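Putative NAD dependent dehydrogenase (Micromonospora echinospora, PDB 6NOR) probably acts as an NAD-dependent oxidoreductase in gentamicin biosynthesis, binding the dinucleotide in a Rossmann-fold domain. Local coordinates at residues G36-E41 / S311-Q316. Residues are numbered along the deposited sequence; the frame is centred on the assembly and turned at random.
Sequences GGVHAE and SGYVHQ. With NAD (nicotinamide-adenine-dinucleotide), chain G.
Val38 lays its CG1 methyl over one face of the Tyr313 ring, a CH-pi contact in which the methyl stands 4.2 Å from the ring centroid and 18° off the normal. The methyl is displaced toward the rim, meeting Tyr313 CG and CD2 and leaving the hydroxyl end of the ring to the cofactor. It is put there by the valine torsion, with CG1 opposite the backbone N (chi1 177°). At the far end of the tyrosine, OH donates a hydrogen bond of 2.5 Å to NAD O7N, the carboxamide oxygen of the nicotinamide, which lies at the ring edge in its plane. Face and edge of one aromatic ring thus do different work: the face packs on the first helix of the Rossmann fold, while the hydroxyl bonds to the carboxamide of the nicotinamide.

Beside this pair, His39 and Gln316 meet without hydrogen bonding to each other. Gln316 reaches across on an extended chain and brings NE2 to 3.7 Å from His39 CE1, at the imidazole edge, with amide and ring nearly coplanar, 17° apart. Both imidazole nitrogens are hydrogen-bonded to carboxylates: NE2 to OE2 of Glu115, itself a ligand of NAD, and ND1 to Asp317 OD2, on helix 313-326 itself. Asn144, another NAD ligand, touches both Tyr313 and Gln316.

Helix 34-44 begins within a glycine-rich sequence consistent with the GxGxxG pattern of dinucleotide-binding folds, Gly36 lying in its first turn; helix 313-326 belongs to a distant part of the chain. No hydrogen bond joins residues 36-41 to 311-316 in this buried contact, but with the His39-Asp317 bond the two helices are held by both apolar packing and a polar link, while the tyrosine hydroxyl ties the nicotinamide carboxamide to this helix pair.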
# COMPACT_ATOMS: atom_id res chain seq x y z
N GLY A 36 32.23 3.00 9.71
CA GLY A 36 33.49 3.36 9.08
C GLY A 36 33.62 2.71 7.71
O GLY A 36 34.19 3.28 6.79
N GLY A 37 33.09 1.50 7.58
CA GLY A 37 33.07 0.85 6.27
C GLY A 37 32.16 1.55 5.26
O GLY A 37 32.55 1.75 4.11
N VAL A 38 30.96 1.92 5.68
CA VAL A 38 30.03 2.64 4.81
C VAL A 38 30.66 3.94 4.31
O VAL A 38 30.57 4.26 3.11
CB VAL A 38 28.72 2.99 5.54
CG1 VAL A 38 27.79 3.82 4.62
CG2 VAL A 38 28.02 1.71 6.01
N HIS A 39 31.28 4.68 5.21
CA HIS A 39 31.89 5.95 4.84
C HIS A 39 33.07 5.73 3.91
O HIS A 39 33.25 6.47 2.94
CB HIS A 39 32.34 6.74 6.07
CG HIS A 39 31.22 7.41 6.79
ND1 HIS A 39 30.49 8.44 6.23
CD2 HIS A 39 30.74 7.25 8.05
CE1 HIS A 39 29.60 8.87 7.10
NE2 HIS A 39 29.73 8.16 8.21
N ALA A 40 33.87 4.72 4.21
CA ALA A 40 35.00 4.35 3.35
C ALA A 40 34.52 4.03 1.94
O ALA A 40 35.18 4.38 0.96
CB ALA A 40 35.74 3.15 3.92
N GLU A 41 33.37 3.37 1.84
CA GLU A 41 32.84 3.02 0.53
C GLU A 41 32.27 4.25 -0.16
O GLU A 41 32.42 4.41 -1.36
CB GLU A 41 31.77 1.93 0.65
CG GLU A 41 30.92 1.79 -0.59
CD GLU A 41 30.42 0.39 -0.83
OE1 GLU A 41 30.03 0.10 -1.98
OE2 GLU A 41 30.42 -0.42 0.13
N SER A 311 19.60 6.16 1.94
CA SER A 311 19.63 6.61 3.33
C SER A 311 20.28 7.98 3.49
O SER A 311 20.28 8.52 4.58
CB SER A 311 20.38 5.62 4.23
OG SER A 311 19.72 4.37 4.34
N GLY A 312 20.84 8.50 2.41
CA GLY A 312 21.44 9.82 2.43
C GLY A 312 22.95 9.92 2.64
O GLY A 312 23.48 11.02 2.66
N TYR A 313 23.64 8.79 2.78
CA TYR A 313 25.07 8.83 3.11
C TYR A 313 25.89 9.48 2.00
O TYR A 313 26.84 10.22 2.28
CB TYR A 313 25.62 7.44 3.38
CG TYR A 313 25.00 6.77 4.55
CD1 TYR A 313 25.24 7.22 5.83
CD2 TYR A 313 24.18 5.66 4.38
CE1 TYR A 313 24.67 6.60 6.90
CE2 TYR A 313 23.61 5.04 5.44
CZ TYR A 313 23.85 5.51 6.70
OH TYR A 313 23.27 4.86 7.75
N VAL A 314 25.52 9.19 0.76
CA VAL A 314 26.24 9.69 -0.40
C VAL A 314 26.12 11.22 -0.48
O VAL A 314 27.11 11.91 -0.65
CB VAL A 314 25.71 9.00 -1.69
CG1 VAL A 314 26.29 9.64 -2.93
CG2 VAL A 314 26.07 7.55 -1.68
N HIS A 315 24.92 11.74 -0.33
CA HIS A 315 24.70 13.18 -0.40
C HIS A 315 25.34 13.94 0.75
O HIS A 315 25.90 15.01 0.56
CB HIS A 315 23.20 13.49 -0.47
CG HIS A 315 22.58 13.08 -1.77
ND1 HIS A 315 22.19 11.79 -2.04
CD2 HIS A 315 22.34 13.79 -2.90
CE1 HIS A 315 21.73 11.72 -3.27
NE2 HIS A 315 21.80 12.92 -3.81
N GLN A 316 25.26 13.38 1.95
CA GLN A 316 25.90 13.94 3.12
C GLN A 316 27.41 14.10 2.91
O GLN A 316 27.96 15.17 3.06
CB GLN A 316 25.64 13.07 4.33
CG GLN A 316 26.39 13.47 5.56
CD GLN A 316 26.17 12.47 6.67
OE1 GLN A 316 25.33 12.67 7.54
NE2 GLN A 316 26.92 11.38 6.63
PA NAD G . 30.93 -0.75 15.40
O1A NAD G . 30.95 -1.46 16.77
O2A NAD G . 30.50 -1.62 14.28
O5B NAD G . 32.37 -0.21 15.08
C5B NAD G . 33.05 0.54 16.07
C4B NAD G . 34.55 0.51 15.66
O4B NAD G . 35.24 1.39 16.33
C3B NAD G . 35.13 -0.84 16.04
O3B NAD G . 35.83 -1.31 14.97
C2B NAD G . 36.07 -0.53 17.23
O2B NAD G . 37.19 -1.49 17.21
C1B NAD G . 36.50 0.63 16.93
N9A NAD G . 36.92 1.41 18.08
C8A NAD G . 36.45 1.42 19.34
N7A NAD G . 37.15 2.36 20.03
C5A NAD G . 38.02 2.93 19.20
C6A NAD G . 38.96 3.90 19.38
N6A NAD G . 39.24 4.59 20.54
N1A NAD G . 39.71 4.30 18.36
C2A NAD G . 39.58 3.72 17.14
N3A NAD G . 38.65 2.74 16.97
C4A NAD G . 37.88 2.35 17.99
O3 NAD G . 29.99 0.48 15.54
PN NAD G . 29.28 1.31 14.38
O1N NAD G . 30.10 1.49 13.15
O2N NAD G . 27.94 0.67 14.05
O5D NAD G . 29.01 2.73 15.00
C5D NAD G . 30.05 3.69 15.08
C4D NAD G . 29.43 5.11 15.11
O4D NAD G . 28.67 5.34 14.08
C3D NAD G . 28.49 5.26 16.35
O3D NAD G . 28.65 6.45 16.85
C2D NAD G . 27.08 5.04 15.76
O2D NAD G . 26.07 5.73 16.62
C1D NAD G . 27.16 5.56 14.57
N1N NAD G . 26.25 4.96 13.64
C2N NAD G . 25.59 5.77 12.73
C3N NAD G . 24.70 5.24 11.80
C7N NAD G . 23.99 6.21 10.84
O7N NAD G . 23.17 5.82 10.10
N7N NAD G . 24.32 7.59 10.89
C4N NAD G . 24.44 3.89 11.76
C5N NAD G . 25.11 3.06 12.66
C6N NAD G . 26.02 3.60 13.60